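Side-chain contacts in RTX-adhesin (Marinomonas primoryensis, PDB 5IRB), which binds calcium as part of a giant adhesin that attaches its Antarctic bacterium to diatoms and ice, this portion probably serving retention at the host cell surface: residues N58-P61 with N62-S66; V88-G91 with A92-G96; G172-G175 with S176-A179; N220-T223 with S224-I228. One frame throughout, in Å; residues are numbered along the deposited sequence.

Contact 1 of 4, residues N58-P61 with N62-S66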
ATOM      1  N   ASN A  58      41.070 -14.753  30.783  1.00 42.22           N
ATOM      2  CA  ASN A  58      42.034 -14.199  31.731  1.00 44.69           C
ATOM      3  C   ASN A  58      41.739 -12.753  32.016  1.00 43.73           C
ATOM      4  O   ASN A  58      40.973 -12.131  31.273  1.00 43.08           O
ATOM      5  CB  ASN A  58      43.449 -14.257  31.157  1.00 49.03           C
ATOM      6  CG  ASN A  58      44.091 -15.584  31.348  1.00 52.85           C
ATOM      7  OD1 ASN A  58      43.723 -16.318  32.259  1.00 56.13           O
ATOM      8  ND2 ASN A  58      45.057 -15.921  30.493  1.00 57.38           N
ATOM      9  N   VAL A  59      42.310 -12.218  33.097  1.00 42.38           N
ATOM     10  CA  VAL A  59      42.273 -10.775  33.265  1.00 42.51           C
ATOM     11  C   VAL A  59      43.668 -10.213  32.973  1.00 44.79           C
ATOM     12  O   VAL A  59      44.700 -10.746  33.401  1.00 46.21           O
ATOM     13  CB  VAL A  59      41.709 -10.324  34.631  1.00 41.24           C
ATOM     14  CG1 VAL A  59      41.270 -11.493  35.457  1.00 39.65           C
ATOM     15  CG2 VAL A  59      42.641  -9.390  35.322  1.00 41.65           C
ATOM     16  N   ASN A  60      43.671  -9.138  32.204  1.00 45.72           N
ATOM     17  CA  ASN A  60      44.879  -8.492  31.739  1.00 48.60           C
ATOM     18  C   ASN A  60      45.592  -7.818  32.900  1.00 49.22           C
ATOM     19  O   ASN A  60      45.006  -7.644  33.982  1.00 47.60           O
ATOM     20  CB  ASN A  60      44.530  -7.468  30.664  1.00 49.97           C
ATOM     21  CG  ASN A  60      43.813  -8.089  29.477  1.00 50.26           C
ATOM     22  OD1 ASN A  60      44.141  -9.192  29.043  1.00 51.57           O
ATOM     23  ND2 ASN A  60      42.811  -7.386  28.958  1.00 50.27           N
ATOM     24  N   PRO A  61      46.876  -7.497  32.717  1.00 51.97           N
ATOM     25  CA  PRO A  61      47.559  -6.946  33.889  1.00 52.49           C
ATOM     26  C   PRO A  61      46.895  -5.647  34.348  1.00 51.89           C
ATOM     27  O   PRO A  61      46.871  -5.374  35.544  1.00 50.72           O
ATOM     28  CB  PRO A  61      48.985  -6.689  33.378  1.00 55.80           C
ATOM     29  CG  PRO A  61      49.162  -7.673  32.257  1.00 56.43           C
ATOM     30  CD  PRO A  61      47.801  -7.758  31.600  1.00 54.67           C
ATOM     31  N   ASN A  62      46.307  -4.894  33.422  1.00 52.51           N
ATOM     32  CA  ASN A  62      45.607  -3.666  33.798  1.00 52.26           C
ATOM     33  C   ASN A  62      44.191  -3.898  34.338  1.00 48.89           C
ATOM     34  O   ASN A  62      43.392  -2.968  34.375  1.00 49.71           O
ATOM     35  CB  ASN A  62      45.551  -2.682  32.618  1.00 54.46           C
ATOM     36  CG  ASN A  62      44.560  -3.097  31.531  1.00 54.02           C
ATOM     37  OD1 ASN A  62      44.067  -4.226  31.511  1.00 52.11           O
ATOM     38  ND2 ASN A  62      44.265  -2.167  30.614  1.00 55.57           N
ATOM     39  N   GLY A  63      43.864  -5.126  34.730  1.00 45.70           N
ATOM     40  CA  GLY A  63      42.561  -5.369  35.314  1.00 43.47           C
ATOM     41  C   GLY A  63      41.408  -5.567  34.346  1.00 42.01           C
ATOM     42  O   GLY A  63      40.316  -5.954  34.768  1.00 40.80           O
ATOM     43  N   THR A  64      41.618  -5.280  33.063  1.00 42.61           N
ATOM     44  CA  THR A  64      40.554  -5.479  32.082  1.00 41.69           C
ATOM     45  C   THR A  64      40.488  -6.927  31.609  1.00 40.13           C
ATOM     46  O   THR A  64      41.413  -7.710  31.816  1.00 40.18           O
ATOM     47  CB  THR A  64      40.732  -4.601  30.808  1.00 43.90           C
ATOM     48  OG1 THR A  64      41.936  -4.986  30.132  1.00 45.17           O
ATOM     49  CG2 THR A  64      40.780  -3.117  31.143  1.00 45.55           C
ATOM     50  N   TRP A  65      39.383  -7.274  30.960  1.00 38.57           N
ATOM     51  CA  TRP A  65      39.228  -8.591  30.375  1.00 38.02           C
ATOM     52  C   TRP A  65      38.227  -8.497  29.231  1.00 38.51           C
ATOM     53  O   TRP A  65      37.457  -7.546  29.141  1.00 38.23           O
ATOM     54  CB  TRP A  65      38.737  -9.621  31.391  1.00 35.97           C
ATOM     55  CG  TRP A  65      37.476  -9.225  32.105  1.00 34.65           C
ATOM     56  CD1 TRP A  65      37.378  -8.516  33.261  1.00 34.48           C
ATOM     57  CD2 TRP A  65      36.128  -9.474  31.675  1.00 33.66           C
ATOM     58  NE1 TRP A  65      36.059  -8.340  33.596  1.00 33.87           N
ATOM     59  CE2 TRP A  65      35.270  -8.919  32.630  1.00 33.17           C
ATOM     60  CE3 TRP A  65      35.563 -10.130  30.569  1.00 33.95           C
ATOM     61  CZ2 TRP A  65      33.885  -8.999  32.536  1.00 32.70           C
ATOM     62  CZ3 TRP A  65      34.187 -10.210  30.469  1.00 33.05           C
ATOM     63  CH2 TRP A  65      33.363  -9.649  31.445  1.00 32.52           C
ATOM     64  N   SER A  66      38.250  -9.507  28.376  1.00 39.35           N
ATOM     65  CA  SER A  66      37.479  -9.509  27.152  1.00 40.67           C
ATOM     66  C   SER A  66      37.375 -10.953  26.686  1.00 39.98           C
ATOM     67  O   SER A  66      38.329 -11.715  26.820  1.00 40.13           O
ATOM     68  CB  SER A  66      38.126  -8.618  26.098  1.00 43.58           C
ATOM     69  OG  SER A  66      38.280  -9.325  24.883  1.00 45.78           O
TER
HETATM   70  O   HOH W   1      40.797 -11.342  28.759  1.00 37.88           O
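The carboxamide of N60 meets T64 at its edge: N60 ND2 donates to T64 OG1 over 2.8 Å, with the hydroxyl 5° out of the amide plane. T64 OG1 donates to N62 OD1 over 2.6 Å in the carbonyl plane, on a lone pair. T64 N reaches N62 OD1 from above that plane, 51° out of it, at 3.1 Å, which closes an Asx turn. N62 can do this because its CG sits between the backbone N and carbonyl carbon (chi1 74°). The indole of W65 leads away toward L10, I12, V46 and L48, leaving W65 CB 3.4 Å from N58 O.

The backbone forms a type I turn from N60 to G63, with G63 N bonded to N60 O at 2.9 Å. N60 N then bonds T64 O at 2.7 Å, and G63, with its positive phi, completes a G1 beta bulge. Beyond it a water accepts from S66 N and donates to N58 O.

One hydroxyl therefore accepts from N60 and donates to N62. This fixes its proton direction and ties both asparagine amides to the start of strand 64-70, where the chain passes from one sheet of the sandwich to the other.

Contact 2 of 4, residues V88-G91 with A92-G96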
ATOM      1  N   VAL A  88      40.693 -14.161  41.601  1.00 31.91           N
ATOM      2  CA  VAL A  88      42.000 -13.581  41.321  1.00 32.50           C
ATOM      3  C   VAL A  88      43.041 -14.076  42.345  1.00 33.22           C
ATOM      4  O   VAL A  88      42.681 -14.491  43.447  1.00 32.76           O
ATOM      5  CB  VAL A  88      41.992 -12.043  41.365  1.00 32.47           C
ATOM      6  CG1 VAL A  88      40.929 -11.460  40.447  1.00 32.02           C
ATOM      7  CG2 VAL A  88      41.816 -11.548  42.806  1.00 32.50           C
ATOM      8  N   THR A  89      44.314 -14.007  41.975  1.00 34.34           N
ATOM      9  CA  THR A  89      45.418 -14.455  42.835  1.00 35.56           C
ATOM     10  C   THR A  89      46.493 -13.395  42.818  1.00 36.64           C
ATOM     11  O   THR A  89      46.717 -12.782  41.781  1.00 36.83           O
ATOM     12  CB  THR A  89      46.025 -15.784  42.359  1.00 36.44           C
ATOM     13  OG1 THR A  89      44.984 -16.757  42.240  1.00 36.21           O
ATOM     14  CG2 THR A  89      47.082 -16.273  43.355  1.00 37.50           C
ATOM     15  N   ASN A  90      47.160 -13.166  43.951  1.00 37.76           N
ATOM     16  CA  ASN A  90      48.312 -12.261  43.944  1.00 39.41           C
ATOM     17  C   ASN A  90      49.615 -13.023  44.117  1.00 41.29           C
ATOM     18  O   ASN A  90      49.616 -14.250  44.207  1.00 41.00           O
ATOM     19  CB  ASN A  90      48.179 -11.181  45.033  1.00 39.70           C
ATOM     20  CG  ASN A  90      48.349 -11.726  46.467  1.00 39.32           C
ATOM     21  OD1 ASN A  90      48.648 -12.898  46.696  1.00 38.85           O
ATOM     22  ND2 ASN A  90      48.137 -10.852  47.433  1.00 39.35           N
ATOM     23  N   GLY A  91      50.723 -12.287  44.091  1.00 43.86           N
ATOM     24  CA  GLY A  91      52.040 -12.860  44.285  1.00 46.10           C
ATOM     25  C   GLY A  91      52.228 -13.749  45.505  1.00 46.73           C
ATOM     26  O   GLY A  91      52.837 -14.814  45.402  1.00 49.14           O
ATOM     27  N   ALA A  92      51.712 -13.326  46.657  1.00 45.89           N
ATOM     28  CA  ALA A  92      51.765 -14.145  47.877  1.00 45.61           C
ATOM     29  C   ALA A  92      50.827 -15.355  47.908  1.00 44.82           C
ATOM     30  O   ALA A  92      50.860 -16.131  48.866  1.00 44.72           O
ATOM     31  CB  ALA A  92      51.479 -13.272  49.085  1.00 45.52           C
ATOM     32  N   GLY A  93      49.993 -15.525  46.880  1.00 43.98           N
ATOM     33  CA  GLY A  93      49.073 -16.653  46.840  1.00 42.81           C
ATOM     34  C   GLY A  93      47.760 -16.399  47.576  1.00 40.82           C
ATOM     35  O   GLY A  93      46.956 -17.315  47.771  1.00 40.72           O
ATOM     36  N   GLN A  94      47.530 -15.155  47.981  1.00 39.56           N
ATOM     37  CA  GLN A  94      46.202 -14.751  48.422  1.00 38.65           C
ATOM     38  C   GLN A  94      45.256 -14.804  47.250  1.00 37.80           C
ATOM     39  O   GLN A  94      45.669 -14.535  46.128  1.00 37.22           O
ATOM     40  CB  GLN A  94      46.181 -13.341  48.996  1.00 38.62           C
ATOM     41  CG  GLN A  94      46.881 -13.184  50.313  1.00 39.44           C
ATOM     42  CD  GLN A  94      47.103 -11.737  50.633  1.00 39.93           C
ATOM     43  OE1 GLN A  94      48.115 -11.157  50.249  1.00 40.86           O
ATOM     44  NE2 GLN A  94      46.133 -11.125  51.310  1.00 39.84           N
ATOM     45  N   GLN A  95      44.008 -15.189  47.507  1.00 37.75           N
ATOM     46  CA  GLN A  95      42.951 -15.100  46.512  1.00 37.05           C
ATOM     47  C   GLN A  95      41.747 -14.263  46.943  1.00 35.98           C
ATOM     48  O   GLN A  95      41.576 -13.952  48.133  1.00 36.02           O
ATOM     49  CB  GLN A  95      42.489 -16.487  46.124  1.00 38.76           C
ATOM     50  CG  GLN A  95      43.604 -17.349  45.649  1.00 41.27           C
ATOM     51  CD  GLN A  95      43.106 -18.601  45.002  1.00 44.72           C
ATOM     52  OE1 GLN A  95      42.021 -19.093  45.319  1.00 49.58           O
ATOM     53  NE2 GLN A  95      43.887 -19.132  44.078  1.00 46.55           N
ATOM     54  N   GLY A  96      40.918 -13.906  45.955  1.00 34.24           N
ATOM     55  CA  GLY A  96      39.683 -13.178  46.188  1.00 33.92           C
ATOM     56  C   GLY A  96      38.673 -13.552  45.107  1.00 33.15           C
ATOM     57  O   GLY A  96      39.063 -13.882  43.992  1.00 32.62           O
TER
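V88 and G96 form an antiparallel hydrogen-bonded pair (V88 N to G96 O 2.9 Å), T89 and Q95 follow as a non-hydrogen-bonded pair, and a type I turn from N90 to G93 reverses the chain. G93 N bonds N90 O, and N90 N bonds Q94 O at 3.0 Å. With G93 at a positive phi that suits glycine, this is the type I turn with a G1 bulge of a 3:5 hairpin.

N90 and Q94 carry the main side-chain contact. N90 CG is placed between its own backbone N and carbonyl carbon (chi1 71°), which turns N90 OD1 in toward the backbone of the turn, A92 to Q94. There N90 OD1 takes a weak bond from Q94 N at 2.8 Å. The other end of the amide, N90 ND2, donates to Q94 OE1, also at 2.8 Å. Q94 OE1 lies almost in the plane of the N90 amide, whereas N90 ND2 comes from well above the carbonyl plane of Q94 (60° out of it); the two amide planes are 69° apart. The Q94 CB methylene packs against N90 OD1 and ND2.

T89 and Q95 run side by side on one face of the hairpin, pointing the same way. Q95 NE2 makes a weak bond to T89 OG1 at 3.2 Å.

The hairpin joins strands 81-89 and 95-106. L6 of the N-terminal segment covers V88, N90 and Q94 and bonds to the backbone of Q95; S4 O accepts from Q94 NE2. On the other side of strand 81-89, T89 bonds S42 and S43, where the chain enters strand 43-50.

Contact 3 of 4, residues G172-G175 with S176-A179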
ATOM      1  N   GLY A 172       2.042   9.423  -8.055  1.00 31.62           N
ATOM      2  CA  GLY A 172       1.306   9.484  -9.307  1.00 32.91           C
ATOM      3  C   GLY A 172       1.683   8.323 -10.205  1.00 33.56           C
ATOM      4  O   GLY A 172       2.857   8.074 -10.455  1.00 34.59           O
ATOM      5  N   VAL A 173       0.689   7.587 -10.671  1.00 33.60           N
ATOM      6  CA  VAL A 173       0.928   6.421 -11.518  1.00 34.77           C
ATOM      7  C   VAL A 173       0.176   6.646 -12.838  1.00 36.68           C
ATOM      8  O   VAL A 173      -0.881   7.256 -12.844  1.00 36.33           O
ATOM      9  CB  VAL A 173       0.453   5.133 -10.816  1.00 33.71           C
ATOM     10  CG1 VAL A 173       0.355   3.946 -11.783  1.00 34.34           C
ATOM     11  CG2 VAL A 173       1.367   4.822  -9.597  1.00 32.55           C
ATOM     12  N   SER A 174       0.718   6.168 -13.946  1.00 38.89           N
ATOM     13  CA  SER A 174       0.032   6.333 -15.217  1.00 41.77           C
ATOM     14  C   SER A 174      -1.180   5.398 -15.321  1.00 40.02           C
ATOM     15  O   SER A 174      -1.087   4.195 -15.071  1.00 39.11           O
ATOM     16  CB  SER A 174       0.993   6.098 -16.373  1.00 45.45           C
ATOM     17  OG  SER A 174       1.150   4.714 -16.594  1.00 48.71           O
ATOM     18  N   GLY A 175      -2.328   5.984 -15.654  1.00 39.93           N
ATOM     19  CA  GLY A 175      -3.547   5.238 -15.938  1.00 38.99           C
ATOM     20  C   GLY A 175      -3.386   4.023 -16.832  1.00 39.08           C
ATOM     21  O   GLY A 175      -4.030   3.000 -16.618  1.00 38.42           O
ATOM     22  N   SER A 176      -2.527   4.117 -17.835  1.00 40.36           N
ATOM     23  CA  SER A 176      -2.386   3.000 -18.758  1.00 42.25           C
ATOM     24  C   SER A 176      -1.690   1.802 -18.116  1.00 41.52           C
ATOM     25  O   SER A 176      -2.011   0.662 -18.454  1.00 41.80           O
ATOM     26  CB  SER A 176      -1.638   3.437 -20.022  1.00 45.17           C
ATOM     27  OG  SER A 176      -0.534   4.268 -19.712  1.00 46.96           O
ATOM     28  N   ASP A 177      -0.758   2.038 -17.183  1.00 40.29           N
ATOM     29  CA  ASP A 177      -0.212   0.913 -16.426  1.00 39.75           C
ATOM     30  C   ASP A 177      -1.294   0.283 -15.568  1.00 38.32           C
ATOM     31  O   ASP A 177      -1.444  -0.933 -15.536  1.00 38.89           O
ATOM     32  CB  ASP A 177       0.993   1.329 -15.555  1.00 39.39           C
ATOM     33  CG  ASP A 177       2.201   1.701 -16.390  1.00 41.44           C
ATOM     34  OD1 ASP A 177       2.354   1.121 -17.494  1.00 43.26           O
ATOM     35  OD2 ASP A 177       2.989   2.563 -15.951  1.00 41.67           O
ATOM     36  N   LEU A 178      -2.063   1.115 -14.886  1.00 36.87           N
ATOM     37  CA  LEU A 178      -3.129   0.610 -14.035  1.00 36.32           C
ATOM     38  C   LEU A 178      -4.211  -0.084 -14.857  1.00 38.35           C
ATOM     39  O   LEU A 178      -4.822  -1.038 -14.387  1.00 38.90           O
ATOM     40  CB  LEU A 178      -3.729   1.745 -13.193  1.00 34.86           C
ATOM     41  CG  LEU A 178      -2.795   2.250 -12.073  1.00 33.34           C
ATOM     42  CD1 LEU A 178      -3.235   3.595 -11.498  1.00 32.41           C
ATOM     43  CD2 LEU A 178      -2.702   1.212 -10.957  1.00 32.81           C
ATOM     44  N   ALA A 179      -4.455   0.397 -16.076  1.00 40.18           N
ATOM     45  CA  ALA A 179      -5.402  -0.268 -16.980  1.00 42.31           C
ATOM     46  C   ALA A 179      -4.954  -1.686 -17.343  1.00 44.45           C
ATOM     47  O   ALA A 179      -5.787  -2.540 -17.672  1.00 44.58           O
ATOM     48  CB  ALA A 179      -5.615   0.558 -18.252  1.00 43.37           C
TER
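V173 and L178 meet with their side chains at about a right angle, the end of strand 168-174 against the first turn of helix 175-180. The V173 branch that does the touching is CG1, held anti to the backbone N (chi1 166°); it lies 3.6 Å from L178 CG and equally close to L178 CD1.

The polar pair lies apart from it. S174 occupies the N-cap position, and its OG takes a weak capping bond from D177 N at 3.3 Å. D177 folds its carboxylate back toward the serine, bringing OD2 to 2.9 Å from S174 OG, although that weak interaction is not settled. The firmer partners of the carboxylate lie outside: Y159 OH at OD2 and N155 ND2 at OD1. Y159 OH also bonds S174 N, so one phenol bridges the cap and the acid.

Backbone bonds start the helix, L178 N to S174 O at 3.2 Å and A179 N to G175 O at 2.7 Å.

Strand 168-174 is at the edge of its sheet, paired with strand 133-142 (V173 with I134). Helix 175-180 leads toward strand 183-191, and I154 of strand 149-154 packs on V173, D177 and L178, while I119 and I134 also cover L178.

Contact 4 of 4, residues N220-T223 with S224-I228. With CA (calcium ion), chain K; CA (calcium ion), chain E.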
ATOM      1  N   ASN A 220     -40.513   4.955 -34.052  1.00 37.25           N
ATOM      2  CA  ASN A 220     -41.776   4.523 -34.617  1.00 38.68           C
ATOM      3  C   ASN A 220     -42.097   5.297 -35.894  1.00 39.59           C
ATOM      4  O   ASN A 220     -41.401   6.238 -36.248  1.00 39.21           O
ATOM      5  CB  ASN A 220     -42.910   4.697 -33.604  1.00 39.59           C
ATOM      6  CG  ASN A 220     -42.679   3.907 -32.331  1.00 38.85           C
ATOM      7  OD1 ASN A 220     -42.160   2.790 -32.371  1.00 38.37           O
ATOM      8  ND2 ASN A 220     -43.035   4.497 -31.187  1.00 38.67           N
ATOM      9  N   ALA A 221     -43.173   4.900 -36.554  1.00 41.15           N
ATOM     10  CA  ALA A 221     -43.695   5.592 -37.713  1.00 42.86           C
ATOM     11  C   ALA A 221     -43.938   7.061 -37.395  1.00 43.71           C
ATOM     12  O   ALA A 221     -44.329   7.410 -36.273  1.00 43.54           O
ATOM     13  CB  ALA A 221     -44.999   4.906 -38.188  1.00 44.55           C
ATOM     14  N   ILE A 222     -43.683   7.917 -38.373  1.00 45.03           N
ATOM     15  CA  ILE A 222     -43.889   9.346 -38.196  1.00 47.03           C
ATOM     16  C   ILE A 222     -45.336   9.655 -38.532  1.00 50.16           C
ATOM     17  O   ILE A 222     -45.706   9.730 -39.703  1.00 51.00           O
ATOM     18  CB  ILE A 222     -42.931  10.163 -39.075  1.00 46.95           C
ATOM     19  CG1 ILE A 222     -41.486   9.667 -38.901  1.00 45.41           C
ATOM     20  CG2 ILE A 222     -43.085  11.664 -38.813  1.00 48.33           C
ATOM     21  CD1 ILE A 222     -41.018   9.605 -37.474  1.00 43.68           C
ATOM     22  N   THR A 223     -46.142   9.830 -37.486  1.00 52.20           N
ATOM     23  CA  THR A 223     -47.606   9.657 -37.532  1.00 55.50           C
ATOM     24  C   THR A 223     -47.951   8.220 -37.965  1.00 56.61           C
ATOM     25  O   THR A 223     -47.066   7.435 -38.335  1.00 54.82           O
ATOM     26  CB  THR A 223     -48.305  10.680 -38.461  1.00 58.28           C
ATOM     27  OG1 THR A 223     -47.895  10.468 -39.819  1.00 57.15           O
ATOM     28  CG2 THR A 223     -47.957  12.110 -38.037  1.00 59.00           C
ATOM     29  N   SER A 224     -49.237   7.871 -37.913  1.00 60.02           N
ATOM     30  CA  SER A 224     -49.644   6.464 -38.040  1.00 60.43           C
ATOM     31  C   SER A 224     -49.297   5.822 -39.402  1.00 60.23           C
ATOM     32  O   SER A 224     -49.023   4.618 -39.481  1.00 59.54           O
ATOM     33  CB  SER A 224     -51.142   6.330 -37.767  1.00 62.99           C
ATOM     34  OG  SER A 224     -51.825   7.449 -38.278  1.00 65.12           O
ATOM     35  N   ASP A 225     -49.320   6.612 -40.468  1.00 60.70           N
ATOM     36  CA  ASP A 225     -48.984   6.087 -41.789  1.00 60.62           C
ATOM     37  C   ASP A 225     -47.569   6.432 -42.264  1.00 58.07           C
ATOM     38  O   ASP A 225     -47.210   6.112 -43.393  1.00 58.04           O
ATOM     39  CB  ASP A 225     -50.014   6.581 -42.820  1.00 63.58           C
ATOM     40  CG  ASP A 225     -49.927   8.080 -43.080  1.00 64.65           C
ATOM     41  OD1 ASP A 225     -49.039   8.778 -42.544  1.00 62.00           O
ATOM     42  OD2 ASP A 225     -50.776   8.581 -43.835  1.00 69.60           O
ATOM     43  N   ASP A 226     -46.781   7.075 -41.401  1.00 56.14           N
ATOM     44  CA  ASP A 226     -45.367   7.353 -41.668  1.00 53.35           C
ATOM     45  C   ASP A 226     -45.238   8.375 -42.809  1.00 55.07           C
ATOM     46  O   ASP A 226     -44.221   8.430 -43.506  1.00 54.41           O
ATOM     47  CB  ASP A 226     -44.609   6.060 -41.991  1.00 51.62           C
ATOM     48  CG  ASP A 226     -43.124   6.166 -41.740  1.00 49.36           C
ATOM     49  OD1 ASP A 226     -42.699   6.843 -40.761  1.00 49.09           O
ATOM     50  OD2 ASP A 226     -42.373   5.551 -42.527  1.00 48.52           O
ATOM     51  N   VAL A 227     -46.276   9.197 -42.966  1.00 57.22           N
ATOM     52  CA  VAL A 227     -46.327  10.252 -43.982  1.00 58.91           C
ATOM     53  C   VAL A 227     -46.808  11.575 -43.370  1.00 60.25           C
ATOM     54  O   VAL A 227     -47.836  11.609 -42.701  1.00 61.49           O
ATOM     55  CB  VAL A 227     -47.277   9.874 -45.153  1.00 61.54           C
ATOM     56  CG1 VAL A 227     -47.306  10.982 -46.216  1.00 63.49           C
ATOM     57  CG2 VAL A 227     -46.898   8.520 -45.763  1.00 60.57           C
ATOM     58  N   ILE A 228     -46.104  12.669 -43.632  1.00 60.81           N
ATOM     59  CA  ILE A 228     -46.526  13.982 -43.139  1.00 62.95           C
ATOM     60  C   ILE A 228     -47.453  14.660 -44.146  1.00 67.17           C
ATOM     61  O   ILE A 228     -47.030  14.965 -45.256  1.00 67.19           O
ATOM     62  CB  ILE A 228     -45.310  14.904 -42.868  1.00 61.97           C
ATOM     63  CG1 ILE A 228     -44.453  14.348 -41.718  1.00 59.37           C
ATOM     64  CG2 ILE A 228     -45.764  16.333 -42.606  1.00 64.16           C
ATOM     65  CD1 ILE A 228     -45.097  14.453 -40.358  1.00 59.09           C
TER
HETATM   66 CA    CA K 609     -49.670  10.888 -41.477  1.00 52.90          CA
HETATM   67 CA    CA E 603     -40.602   5.627 -40.951  1.00 41.98          CA
HETATM   68  O   HOH W   2     -40.017   6.527 -38.661  1.00 34.37           O
HETATM   69  O   HOH W   3     -51.139  11.262 -43.261  1.00 59.65           O
HETATM   70  O   HOH W   4     -38.338   4.881 -40.128  1.00 37.73           O
HETATM   71  O   HOH W   5     -41.596   3.545 -39.882  1.00 31.12           O
HETATM   72  O   HOH W   6     -39.467   4.315 -42.720  1.00 39.83           O
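Metal coordination dominates where T223 meets D225 and V227. One calcium ion is held by T223 OG1 at 2.5 Å, D225 OD1 at 2.4 Å and V227 O at 2.3 Å, with a water; E232 contributes both carboxylate oxygens. A second calcium ion is gripped by both oxygens of D226, each at 2.4 Å, and by four waters, with T309 O as a further ligand.

Hydrogen bonds set these ligands in place. I222 N donates to D226 OD1 over 2.8 Å in a nearly straight line (176°), on the anti lone pair that faces away from OD2; the carboxylate reaches it because CG lies anti to the backbone N (chi1 -157°). D226 N bonds T223 O, closing a type I turn. D225 OD1 takes V227 N at 2.8 Å from above its carboxylate plane, an Asx turn, while a calcium-bound water donates to N220 O.

The main apolar contact sets I222 CG2 3.8 Å from I228 CD1.

D226 OD1 and D225 OD1 each serve a metal and a backbone N-H at once, so metal binding and the shape of this loop are probably coupled. The neighbouring D225 and D226 bind separate ions, whose charge would probably keep both carboxylates ionised.

From the N terminus, the contacts follow in series, and none nests in or crosses another. Contact 1 closes the loop between strands 53-58 and 64-70, linking the two sheets of the first beta sandwich. Contact 2 closes the hairpin of strands 81-89 and 95-106 in the same domain; their centres are about 15 Å apart and nearest atoms about 5 Å apart, without touching. Contact 3 lies in the next domain, at the strand-to-helix passage between its two sheets, about 65 Å from contact 1 between centres. Contact 4 shapes the calcium loop leading into strand 227-228 of the last domain, its centre about 127 Å from that of contact 2, in keeping with an elongated chain.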